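Local atomic coordinates of AlkD2 (Streptococcus mutans, PDB entry 6M9M), a protein that belongs to the HEAT-like repeat family of DNA glycosylases and binds inosine-5'-monophosphate, though its own function is not established. Residues M2-V6 against K41-A46; M56-F60 against V90-A94; L120-R124 against D156-V161; A146-A151 against A168-I172. All coordinates share one frame; numbering follows the deposited sequence.

Contact 1: residues M2-V6 against K41-A46; sequences MKQYV and KLAFLA
The ring of Tyr5 meets Leu42 at its edge, where Leu42 CD1 lies near the ring plane and 4.1 Å from Tyr5 CD2. Leu42 CD2 comes close to Tyr5 CD2 and CE2 from out of the ring plane. The ring and the leucine side chain run at about a right angle to each other. Tyr5 has its CG opposite the backbone N (chi1 -172°), which turns the ring toward helix 36-47, its edge to the end of Leu42. Its hydroxyl is hydrogen-bonded to Asp30, so the polar end of the ring is held outside this contact.

Leu42 CD1 is shared by three residues. Besides the tyrosine edge, Leu42 CD1 sits 3.9 Å from both Met2 CG and Val6 CG2. Met2 reaches across to the backbone of the other helix. Met2 SD packs 3.6 Å from Leu42 N, and the chain then bends at chi3 (-83°), which brings CE to 3.9 Å from Lys41 CB. Val6 CG2 fills the notch between Leu42 and Leu45, with Leu45 CD2 at 3.9 Å. Val6 CG2 also lies 4.2 Å from Ala46 CA. Leu45 CD2 further covers the backbone between Met2 and Lys3. No hydrogen bond crosses the contact; it is held by apolar groups and one sulfur.

The two short axes approach to 10.1 Å and cross at -51°. Helix 2-13 thus lies across helix 36-47 at the N-terminal end of the helical array. Helix 52-65 packs next to both, with Tyr57 against Tyr5 and Leu42, and Ala58 against Ala46.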
loop_
_atom_site.group_PDB
_atom_site.type_symbol
_atom_site.label_atom_id
_atom_site.label_comp_id
_atom_site.label_asym_id
_atom_site.label_seq_id
_atom_site.Cartn_x
_atom_site.Cartn_y
_atom_site.Cartn_z
ATOM N N MET A 2 5.093 -20.590 20.117
ATOM C CA MET A 2 4.806 -19.433 19.284
ATOM C C MET A 2 5.409 -18.178 19.903
ATOM O O MET A 2 6.023 -17.364 19.202
ATOM C CB MET A 2 3.297 -19.296 19.094
ATOM C CG MET A 2 2.941 -18.637 17.791
ATOM S SD MET A 2 1.184 -18.378 17.497
ATOM C CE MET A 2 0.655 -19.952 16.862
ATOM N N LYS A 3 5.283 -18.028 21.228
ATOM C CA LYS A 3 5.945 -16.930 21.923
ATOM C C LYS A 3 7.459 -17.008 21.777
ATOM O O LYS A 3 8.128 -15.983 21.593
ATOM C CB LYS A 3 5.575 -16.953 23.408
ATOM C CG LYS A 3 4.231 -16.339 23.746
ATOM C CD LYS A 3 4.031 -16.289 25.260
ATOM C CE LYS A 3 2.625 -15.827 25.627
ATOM N NZ LYS A 3 2.394 -15.843 27.103
ATOM N N GLN A 4 8.023 -18.212 21.888
ATOM C CA GLN A 4 9.459 -18.371 21.697
ATOM C C GLN A 4 9.865 -17.953 20.292
ATOM O O GLN A 4 10.914 -17.327 20.096
ATOM C CB GLN A 4 9.860 -19.824 21.959
ATOM C CG GLN A 4 9.769 -20.234 23.416
ATOM C CD GLN A 4 9.892 -21.735 23.608
ATOM O OE1 GLN A 4 10.064 -22.487 22.647
ATOM N NE2 GLN A 4 9.802 -22.178 24.855
ATOM N N TYR A 5 9.041 -18.281 19.296
ATOM C CA TYR A 5 9.407 -17.933 17.934
ATOM C C TYR A 5 9.389 -16.423 17.738
ATOM O O TYR A 5 10.295 -15.870 17.107
ATOM C CB TYR A 5 8.498 -18.637 16.935
ATOM C CG TYR A 5 8.975 -18.460 15.524
ATOM C CD1 TYR A 5 10.200 -18.976 15.120
ATOM C CD2 TYR A 5 8.218 -17.765 14.594
ATOM C CE1 TYR A 5 10.651 -18.812 13.833
ATOM C CE2 TYR A 5 8.659 -17.596 13.304
ATOM C CZ TYR A 5 9.876 -18.121 12.928
ATOM O OH TYR A 5 10.317 -17.947 11.642
ATOM N N VAL A 6 8.379 -15.733 18.285
ATOM C CA VAL A 6 8.363 -14.273 18.219
ATOM C C VAL A 6 9.603 -13.699 18.888
ATOM O O VAL A 6 10.190 -12.730 18.396
ATOM C CB VAL A 6 7.058 -13.707 18.807
ATOM C CG1 VAL A 6 7.120 -12.187 18.920
ATOM C CG2 VAL A 6 5.877 -14.089 17.929
ATOM N N LYS A 41 -2.647 -16.878 13.684
ATOM C CA LYS A 41 -2.376 -16.655 15.101
ATOM C C LYS A 41 -0.975 -16.086 15.292
ATOM O O LYS A 41 -0.773 -15.150 16.077
ATOM C CB LYS A 41 -2.522 -17.977 15.861
ATOM C CG LYS A 41 -3.904 -18.601 15.755
ATOM C CD LYS A 41 -3.973 -19.967 16.443
ATOM C CE LYS A 41 -5.313 -20.623 16.199
ATOM N NZ LYS A 41 -5.438 -21.910 16.921
ATOM N N LEU A 42 0.001 -16.623 14.557
ATOM C CA LEU A 42 1.360 -16.099 14.632
ATOM C C LEU A 42 1.430 -14.643 14.180
ATOM O O LEU A 42 2.117 -13.828 14.806
ATOM C CB LEU A 42 2.284 -16.982 13.793
ATOM C CG LEU A 42 3.722 -16.473 13.682
ATOM C CD1 LEU A 42 4.391 -16.327 15.051
ATOM C CD2 LEU A 42 4.529 -17.398 12.775
ATOM N N ALA A 43 0.741 -14.296 13.091
ATOM C CA ALA A 43 0.780 -12.929 12.597
ATOM C C ALA A 43 0.228 -11.949 13.631
ATOM O O ALA A 43 0.807 -10.882 13.857
ATOM C CB ALA A 43 -0.005 -12.837 11.286
ATOM N N PHE A 44 -0.913 -12.273 14.250
ATOM C CA PHE A 44 -1.458 -11.370 15.259
ATOM C C PHE A 44 -0.522 -11.240 16.452
ATOM O O PHE A 44 -0.359 -10.144 17.004
ATOM C CB PHE A 44 -2.848 -11.815 15.702
ATOM C CG PHE A 44 -3.925 -11.562 14.680
ATOM C CD1 PHE A 44 -4.184 -10.291 14.225
ATOM C CD2 PHE A 44 -4.689 -12.601 14.187
ATOM C CE1 PHE A 44 -5.171 -10.055 13.296
ATOM C CE2 PHE A 44 -5.689 -12.367 13.262
ATOM C CZ PHE A 44 -5.931 -11.083 12.829
ATOM N N LEU A 45 0.104 -12.342 16.870
ATOM C CA LEU A 45 1.023 -12.255 18.000
ATOM C C LEU A 45 2.250 -11.431 17.638
ATOM O O LEU A 45 2.690 -10.581 18.421
ATOM C CB LEU A 45 1.426 -13.647 18.480
ATOM C CG LEU A 45 2.214 -13.654 19.793
ATOM C CD1 LEU A 45 1.396 -13.115 20.962
ATOM C CD2 LEU A 45 2.708 -15.077 20.067
ATOM N N ALA A 46 2.800 -11.644 16.445
ATOM C CA ALA A 46 3.969 -10.879 16.030
ATOM C C ALA A 46 3.644 -9.393 15.890
ATOM O O ALA A 46 4.491 -8.541 16.178
ATOM C CB ALA A 46 4.528 -11.441 14.726
#

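Contact 2: residues M56-F60 against V90-A94; sequences MYAVF and VLAKA
Val90 sets its CG1 methyl over one face of the Phe60 ring. Val90 CG1 stands above the middle of that face, 3.5 Å from the Phe60 ring centroid and only 4° off the ring normal, a well-centred CH-pi contact. The side chains of Phe60 and Val90 cross at about a right angle. Phe60 has CG beside its own backbone N (chi1 -77°), which swings the ring across the gap toward helix 85-102. Val90 CG1 also touches the backbone, at 3.5 Å from Met56 O.

The other methyl of Val90, CG2, is turned to Met56. Val90 CG2 lies 3.9 Å from Met56 CG, and the bend at the end of that chain brings CE against the same methyl. Val59 meets Val90 at a slant, CG1 to CG1 at 3.8 Å. The same Val59 methyl also touches Leu91 CA and Ala94 CB. Ala94 comes close to the backbone, with CB 3.4 Å from Val59 O. Lys93 lies alongside Phe60 and points the same way, its CD 4.0 Å from Phe60 CE1. Its ammonium makes a cation-pi contact with Phe20.

The helices run nearly parallel here, at 12°. The contact lies near the nucleotide site, Met56 being about 4 Å, side chain to side chain, from the IMP-binding Arg86. No hydrogen bond joins the two segments, and the touching surface is almost wholly aliphatic and aromatic. With no polar bond across it, the contact probably depends on close apolar fit.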
loop_
_atom_site.group_PDB
_atom_site.type_symbol
_atom_site.label_atom_id
_atom_site.label_comp_id
_atom_site.label_asym_id
_atom_site.label_seq_id
_atom_site.Cartn_x
_atom_site.Cartn_y
_atom_site.Cartn_z
ATOM N N MET A 56 6.783 -5.468 10.933
ATOM C CA MET A 56 6.923 -5.536 9.478
ATOM C C MET A 56 6.720 -6.958 8.974
ATOM O O MET A 56 5.951 -7.193 8.038
ATOM C CB MET A 56 8.293 -5.011 9.055
ATOM C CG MET A 56 8.496 -3.508 9.204
ATOM S SD MET A 56 10.203 -2.965 8.976
ATOM C CE MET A 56 10.561 -3.630 7.362
ATOM N N TYR A 57 7.418 -7.916 9.586
ATOM C CA TYR A 57 7.228 -9.337 9.287
ATOM C C TYR A 57 5.754 -9.725 9.370
ATOM O O TYR A 57 5.217 -10.394 8.480
ATOM C CB TYR A 57 8.099 -10.142 10.262
ATOM C CG TYR A 57 7.752 -11.599 10.397
ATOM C CD1 TYR A 57 6.822 -12.011 11.328
ATOM C CD2 TYR A 57 8.347 -12.565 9.592
ATOM C CE1 TYR A 57 6.494 -13.338 11.478
ATOM C CE2 TYR A 57 8.025 -13.908 9.738
ATOM C CZ TYR A 57 7.083 -14.284 10.677
ATOM O OH TYR A 57 6.725 -15.597 10.864
ATOM N N ALA A 58 5.082 -9.302 10.444
ATOM C CA ALA A 58 3.681 -9.651 10.643
ATOM C C ALA A 58 2.798 -9.093 9.538
ATOM O O ALA A 58 1.836 -9.751 9.116
ATOM C CB ALA A 58 3.203 -9.126 11.995
ATOM N N VAL A 59 3.077 -7.865 9.094
ATOM C CA VAL A 59 2.270 -7.249 8.044
ATOM C C VAL A 59 2.499 -7.935 6.704
ATOM O O VAL A 59 1.558 -8.087 5.915
ATOM C CB VAL A 59 2.469 -5.726 8.017
ATOM C CG1 VAL A 59 1.670 -5.093 6.899
ATOM C CG2 VAL A 59 2.063 -5.126 9.371
ATOM N N PHE A 60 3.729 -8.380 6.420
ATOM C CA PHE A 60 3.913 -9.227 5.243
ATOM C C PHE A 60 3.044 -10.484 5.348
ATOM O O PHE A 60 2.416 -10.901 4.367
ATOM C CB PHE A 60 5.390 -9.600 5.020
ATOM C CG PHE A 60 6.227 -8.496 4.409
ATOM C CD1 PHE A 60 5.946 -8.023 3.138
ATOM C CD2 PHE A 60 7.312 -7.963 5.086
ATOM C CE1 PHE A 60 6.720 -7.014 2.568
ATOM C CE2 PHE A 60 8.089 -6.965 4.515
ATOM C CZ PHE A 60 7.795 -6.495 3.253
ATOM N N VAL A 90 5.348 -1.269 4.615
ATOM C CA VAL A 90 4.986 -2.674 4.437
ATOM C C VAL A 90 3.483 -2.826 4.246
ATOM O O VAL A 90 3.041 -3.672 3.470
ATOM C CB VAL A 90 5.537 -3.546 5.577
ATOM C CG1 VAL A 90 5.119 -4.997 5.382
ATOM C CG2 VAL A 90 7.055 -3.456 5.584
ATOM N N LEU A 91 2.667 -2.007 4.940
ATOM C CA LEU A 91 1.214 -2.061 4.720
ATOM C C LEU A 91 0.864 -1.840 3.249
ATOM O O LEU A 91 -0.008 -2.527 2.707
ATOM C CB LEU A 91 0.485 -1.052 5.616
ATOM C CG LEU A 91 -1.029 -0.965 5.438
ATOM C CD1 LEU A 91 -1.718 -2.292 5.727
ATOM C CD2 LEU A 91 -1.605 0.146 6.307
ATOM N N ALA A 92 1.513 -0.872 2.593
ATOM C CA ALA A 92 1.270 -0.641 1.175
ATOM C C ALA A 92 1.598 -1.887 0.357
ATOM O O ALA A 92 0.857 -2.244 -0.570
ATOM C CB ALA A 92 2.092 0.564 0.710
ATOM N N LYS A 93 2.720 -2.544 0.668
ATOM C CA LYS A 93 3.107 -3.761 -0.041
ATOM C C LYS A 93 2.123 -4.890 0.218
ATOM O O LYS A 93 1.804 -5.670 -0.691
ATOM C CB LYS A 93 4.507 -4.192 0.392
ATOM C CG LYS A 93 5.584 -3.201 -0.002
ATOM C CD LYS A 93 6.958 -3.543 0.528
ATOM C CE LYS A 93 7.920 -2.376 0.362
ATOM N NZ LYS A 93 8.170 -2.078 -1.072
ATOM N N ALA A 94 1.647 -5.012 1.461
ATOM C CA ALA A 94 0.682 -6.060 1.779
ATOM C C ALA A 94 -0.649 -5.818 1.085
ATOM O O ALA A 94 -1.324 -6.772 0.685
ATOM C CB ALA A 94 0.493 -6.145 3.287
#

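Contact 3: residues L120-R124 against D156-V161; sequences LHTRR and DVSEYV
The first turn of helix 120-129 faces the turn and helix start at 156-161, with the CA atoms of Arg124 and Val161 4.9 Å apart. Arg123 takes hold of Asp156 side-on, with one nitrogen to each oxygen. Arg123 NE donates to Asp156 OD2 at 2.7 Å, on the syn lone pair, in a somewhat bent bond (146°). The second bond, from Arg123 NH2 to Asp156 OD1 at 2.9 Å, is almost straight (175°). The guanidinium and carboxylate are nearly coplanar, and the paired bonds fix the rotation of both groups. Arg123 NH1 is hydrogen-bonded to Ser117 O.

Asp156 OD1 has a second donor, Ser158 N, on its anti lone pair, which forms an Asx turn. Ser158 is in turn the N-cap of helix 159-175: its OG accepts from Val161 N at 3.1 Å. The salt bridge is therefore tied to the start of that helix in the HEAT-like repeat array.

Arg124 lies over one face of the Tyr160 ring. The guanidinium and ring planes are nearly parallel, and Arg124 NE is 3.4 Å from Tyr160 CZ. The sharp bend at chi2 (-91°) lays the arginine chain flat on the ring, with CG also over that face. A water takes the NE hydrogen and donates to Tyr160 O, while Arg124 NH2 forms a salt bridge with Glu89. Leu120 CD1 packs 3.7 Å from Tyr160 CD2, and Val161 CG2 lies 3.3 Å from Leu120 O. Tyr160 is about 6 Å, by its side chain, from the bound IMP.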
loop_
_atom_site.group_PDB
_atom_site.type_symbol
_atom_site.label_atom_id
_atom_site.label_comp_id
_atom_site.label_asym_id
_atom_site.label_seq_id
_atom_site.Cartn_x
_atom_site.Cartn_y
_atom_site.Cartn_z
ATOM N N LEU A 120 -6.020 8.383 6.843
ATOM C CA LEU A 120 -5.123 8.784 5.777
ATOM C C LEU A 120 -4.100 7.700 5.449
ATOM O O LEU A 120 -3.657 7.603 4.303
ATOM C CB LEU A 120 -4.443 10.105 6.146
ATOM C CG LEU A 120 -3.424 10.080 7.304
ATOM C CD1 LEU A 120 -2.014 9.740 6.821
ATOM C CD2 LEU A 120 -3.416 11.390 8.052
ATOM N N HIS A 121 -3.722 6.871 6.429
ATOM C CA HIS A 121 -2.759 5.812 6.151
ATOM C C HIS A 121 -3.368 4.705 5.304
ATOM O O HIS A 121 -2.656 4.066 4.525
ATOM C CB HIS A 121 -2.204 5.242 7.450
ATOM C CG HIS A 121 -1.413 6.227 8.248
ATOM N ND1 HIS A 121 -1.957 6.934 9.294
ATOM C CD2 HIS A 121 -0.133 6.656 8.125
ATOM C CE1 HIS A 121 -1.041 7.744 9.794
ATOM N NE2 HIS A 121 0.073 7.596 9.103
ATOM N N THR A 122 -4.667 4.461 5.452
ATOM C CA THR A 122 -5.342 3.498 4.585
ATOM C C THR A 122 -5.366 4.007 3.150
ATOM O O THR A 122 -5.061 3.267 2.211
ATOM C CB THR A 122 -6.770 3.275 5.095
ATOM O OG1 THR A 122 -6.743 2.883 6.479
ATOM C CG2 THR A 122 -7.500 2.216 4.270
ATOM N N ARG A 123 -5.708 5.284 2.967
ATOM C CA ARG A 123 -5.755 5.855 1.626
ATOM C C ARG A 123 -4.376 5.838 0.982
ATOM O O ARG A 123 -4.237 5.468 -0.192
ATOM C CB ARG A 123 -6.289 7.291 1.698
ATOM C CG ARG A 123 -7.683 7.398 2.302
ATOM C CD ARG A 123 -8.366 8.720 2.037
ATOM N NE ARG A 123 -7.685 9.897 2.561
ATOM C CZ ARG A 123 -7.755 10.318 3.817
ATOM N NH1 ARG A 123 -8.427 9.616 4.728
ATOM N NH2 ARG A 123 -7.133 11.425 4.161
ATOM N N ARG A 124 -3.339 6.202 1.747
ATOM C CA ARG A 124 -1.985 6.231 1.199
ATOM C C ARG A 124 -1.484 4.826 0.895
ATOM O O ARG A 124 -0.765 4.626 -0.084
ATOM C CB ARG A 124 -1.038 6.955 2.165
ATOM C CG ARG A 124 0.335 7.316 1.588
ATOM C CD ARG A 124 1.365 6.219 1.821
ATOM N NE ARG A 124 2.699 6.685 1.460
ATOM C CZ ARG A 124 3.802 5.943 1.520
ATOM N NH1 ARG A 124 3.723 4.684 1.914
ATOM N NH2 ARG A 124 4.972 6.456 1.170
ATOM N N ASP A 156 -7.007 15.678 -1.281
ATOM C CA ASP A 156 -6.918 15.013 0.010
ATOM C C ASP A 156 -6.395 15.958 1.089
ATOM O O ASP A 156 -5.479 16.754 0.861
ATOM C CB ASP A 156 -6.014 13.788 -0.078
ATOM C CG ASP A 156 -6.298 12.787 1.022
ATOM O OD1 ASP A 156 -5.785 12.950 2.148
ATOM O OD2 ASP A 156 -7.059 11.839 0.742
ATOM N N VAL A 157 -6.954 15.833 2.291
ATOM C CA VAL A 157 -6.528 16.677 3.401
ATOM C C VAL A 157 -5.103 16.382 3.861
ATOM O O VAL A 157 -4.474 17.234 4.482
ATOM C CB VAL A 157 -7.510 16.569 4.592
ATOM C CG1 VAL A 157 -8.926 16.973 4.181
ATOM C CG2 VAL A 157 -7.493 15.177 5.197
ATOM N N SER A 158 -4.569 15.201 3.572
ATOM C CA SER A 158 -3.287 14.757 4.103
ATOM C C SER A 158 -2.165 14.987 3.100
ATOM O O SER A 158 -2.233 14.513 1.967
ATOM C CB SER A 158 -3.367 13.261 4.419
ATOM O OG SER A 158 -2.084 12.688 4.544
ATOM N N GLU A 159 -1.105 15.673 3.534
ATOM C CA GLU A 159 0.051 15.872 2.662
ATOM C C GLU A 159 0.715 14.547 2.297
ATOM O O GLU A 159 1.198 14.366 1.173
ATOM C CB GLU A 159 1.068 16.824 3.291
ATOM C CG GLU A 159 2.197 17.161 2.326
ATOM C CD GLU A 159 3.096 18.261 2.833
ATOM O OE1 GLU A 159 3.254 18.385 4.063
ATOM O OE2 GLU A 159 3.639 19.009 1.995
ATOM N N TYR A 160 0.762 13.613 3.245
ATOM C CA TYR A 160 1.315 12.287 3.003
ATOM C C TYR A 160 0.582 11.607 1.863
ATOM O O TYR A 160 1.200 11.038 0.961
ATOM C CB TYR A 160 1.178 11.505 4.313
ATOM C CG TYR A 160 1.738 10.089 4.391
ATOM C CD1 TYR A 160 3.097 9.845 4.264
ATOM C CD2 TYR A 160 0.915 9.020 4.728
ATOM C CE1 TYR A 160 3.615 8.552 4.410
ATOM C CE2 TYR A 160 1.416 7.749 4.883
ATOM C CZ TYR A 160 2.762 7.513 4.723
ATOM O OH TYR A 160 3.232 6.218 4.910
ATOM N N VAL A 161 -0.747 11.656 1.888
ATOM C CA VAL A 161 -1.535 11.123 0.786
ATOM C C VAL A 161 -1.225 11.874 -0.505
ATOM O O VAL A 161 -1.003 11.266 -1.557
ATOM C CB VAL A 161 -3.037 11.157 1.120
ATOM C CG1 VAL A 161 -3.854 10.709 -0.095
ATOM C CG2 VAL A 161 -3.352 10.247 2.311
HETATM O O HOH W 1 3.399 9.432 0.709
#

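Contact 4: residues A146-A151 against A168-I172; sequences AIRRIA and ALRDI
Two antiparallel helices of the HEAT-like repeat array, 143-151 and 159-175, pack here side by side. Their short axes run at 158° and approach to 10.3 Å. Ile150 is the central residue. Ile150 CD1 meets Ile172 CD1 tip to tip at 3.6 Å, and also lies 4.0 Å from Ala168 CB. On the other branch, Ile150 CG2 rests 3.7 Å from Leu169 CG. Ile150 and Leu169 run antiparallel alongside each other.

Both Ile150 and Ile172 hold CG1 opposite the carbonyl carbon (chi1 -64° in each), which sends the long branches toward one another. Ile172 also uses its short branch: Ile172 CG2 lies 3.9 Å from Ile147 CG1. Ala146 CB borders Ile172 CD1 at 4.2 Å. Leu169 CD2 reaches back to Ile147, 4.1 Å from its backbone O.

All the touching residues are buried, and no hydrogen bond crosses between the segments. Helix 177-185 adds Leu179 against Ile147 and Val180 against Ile172, while Trp133 and Phe139 from loops cover Ala146. Antiparallel helices that follow each other in the chain and meet through an aliphatic interface are characteristic of HEAT-like repeat folds.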
loop_
_atom_site.group_PDB
_atom_site.type_symbol
_atom_site.label_atom_id
_atom_site.label_comp_id
_atom_site.label_asym_id
_atom_site.label_seq_id
_atom_site.Cartn_x
_atom_site.Cartn_y
_atom_site.Cartn_z
ATOM N N ALA A 146 -6.983 3.764 -13.629
ATOM C CA ALA A 146 -6.032 4.172 -12.606
ATOM C C ALA A 146 -6.031 5.683 -12.453
ATOM O O ALA A 146 -6.121 6.197 -11.339
ATOM C CB ALA A 146 -4.637 3.668 -12.969
ATOM N N ILE A 147 -5.921 6.412 -13.567
ATOM C CA ILE A 147 -5.822 7.868 -13.500
ATOM C C ILE A 147 -7.020 8.450 -12.754
ATOM O O ILE A 147 -6.872 9.324 -11.891
ATOM C CB ILE A 147 -5.675 8.454 -14.918
ATOM C CG1 ILE A 147 -4.328 8.041 -15.519
ATOM C CG2 ILE A 147 -5.822 9.967 -14.895
ATOM C CD1 ILE A 147 -4.208 8.325 -17.007
ATOM N N ARG A 148 -8.233 7.985 -13.083
ATOM C CA ARG A 148 -9.428 8.557 -12.467
ATOM C C ARG A 148 -9.432 8.320 -10.963
ATOM O O ARG A 148 -9.770 9.216 -10.177
ATOM C CB ARG A 148 -10.698 7.968 -13.093
ATOM C CG ARG A 148 -11.985 8.504 -12.478
ATOM C CD ARG A 148 -13.230 7.803 -12.995
ATOM N NE ARG A 148 -13.485 6.532 -12.316
ATOM C CZ ARG A 148 -13.337 5.329 -12.869
ATOM N NH1 ARG A 148 -12.933 5.203 -14.125
ATOM N NH2 ARG A 148 -13.605 4.243 -12.158
ATOM N N ARG A 149 -9.061 7.112 -10.543
ATOM C CA ARG A 149 -9.099 6.771 -9.128
ATOM C C ARG A 149 -8.079 7.576 -8.337
ATOM O O ARG A 149 -8.371 8.035 -7.231
ATOM C CB ARG A 149 -8.830 5.276 -8.946
ATOM C CG ARG A 149 -10.037 4.423 -9.255
ATOM C CD ARG A 149 -9.722 2.920 -9.098
ATOM N NE ARG A 149 -10.963 2.171 -9.054
ATOM C CZ ARG A 149 -11.644 1.790 -10.127
ATOM N NH1 ARG A 149 -11.154 2.020 -11.342
ATOM N NH2 ARG A 149 -12.806 1.171 -9.971
ATOM N N ILE A 150 -6.881 7.741 -8.887
ATOM C CA ILE A 150 -5.835 8.488 -8.204
ATOM C C ILE A 150 -6.199 9.966 -8.152
ATOM O O ILE A 150 -6.093 10.626 -7.106
ATOM C CB ILE A 150 -4.485 8.269 -8.909
ATOM C CG1 ILE A 150 -4.045 6.814 -8.833
ATOM C CG2 ILE A 150 -3.423 9.175 -8.292
ATOM C CD1 ILE A 150 -3.033 6.429 -9.916
ATOM N N ALA A 151 -6.646 10.515 -9.288
ATOM C CA ALA A 151 -6.932 11.946 -9.374
ATOM C C ALA A 151 -8.086 12.349 -8.464
ATOM O O ALA A 151 -8.151 13.514 -8.053
ATOM C CB ALA A 151 -7.226 12.330 -10.827
ATOM N N ALA A 168 2.094 9.146 -8.041
ATOM C CA ALA A 168 1.460 8.056 -8.780
ATOM C C ALA A 168 1.016 8.510 -10.167
ATOM O O ALA A 168 1.138 7.757 -11.143
ATOM C CB ALA A 168 0.299 7.478 -7.977
ATOM N N LEU A 169 0.517 9.745 -10.279
ATOM C CA LEU A 169 0.188 10.292 -11.589
ATOM C C LEU A 169 1.453 10.582 -12.392
ATOM O O LEU A 169 1.476 10.384 -13.612
ATOM C CB LEU A 169 -0.659 11.555 -11.437
ATOM C CG LEU A 169 -2.072 11.367 -10.888
ATOM C CD1 LEU A 169 -2.691 12.713 -10.547
ATOM C CD2 LEU A 169 -2.971 10.621 -11.865
ATOM N N ARG A 170 2.509 11.065 -11.724
ATOM C CA ARG A 170 3.796 11.286 -12.381
ATOM C C ARG A 170 4.325 9.998 -12.996
ATOM O O ARG A 170 4.799 10.006 -14.142
ATOM C CB ARG A 170 4.777 11.848 -11.357
ATOM C CG ARG A 170 6.085 12.386 -11.895
ATOM C CD ARG A 170 6.980 12.749 -10.727
ATOM N NE ARG A 170 8.276 13.360 -11.011
ATOM C CZ ARG A 170 8.553 14.658 -10.876
ATOM N NH1 ARG A 170 9.783 15.079 -11.090
ATOM N NH2 ARG A 170 7.605 15.529 -10.558
ATOM N N ASP A 171 4.226 8.875 -12.265
ATOM C CA ASP A 171 4.635 7.591 -12.825
ATOM C C ASP A 171 3.917 7.336 -14.154
ATOM O O ASP A 171 4.525 6.954 -15.167
ATOM C CB ASP A 171 4.198 6.416 -11.932
ATOM C CG ASP A 171 4.817 6.371 -10.541
ATOM O OD1 ASP A 171 5.951 6.821 -10.300
ATOM O OD2 ASP A 171 4.141 5.740 -9.678
ATOM N N ILE A 172 2.587 7.480 -14.133
ATOM C CA ILE A 172 1.754 7.135 -15.282
ATOM C C ILE A 172 2.060 8.047 -16.453
ATOM O O ILE A 172 2.019 7.611 -17.610
ATOM C CB ILE A 172 0.267 7.161 -14.864
ATOM C CG1 ILE A 172 -0.005 6.093 -13.808
ATOM C CG2 ILE A 172 -0.645 6.950 -16.064
ATOM C CD1 ILE A 172 -1.362 6.233 -13.145
#

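Overall arrangement
Contacts 2 and 4 are buried, whereas contacts 1 and 3 are only partly so. Contacts 1, 2 and 4 are essentially apolar, and no hydrogen bond crosses any of them. Contact 3 differs: it carries a salt bridge, an arginine over a tyrosine face and a bridging water, and it lies close to the bound IMP. Contact 2 also lies near that site, through Met56. Contacts 1 and 2 touch through Leu42 and Tyr57, on successive helices 36-47 and 52-65. Contacts 3 and 4 share helix 159-175, with centres 15 Å apart. Contacts 1 and 4 are about 38 Å apart, centre to centre, with the middle of the molecule between them.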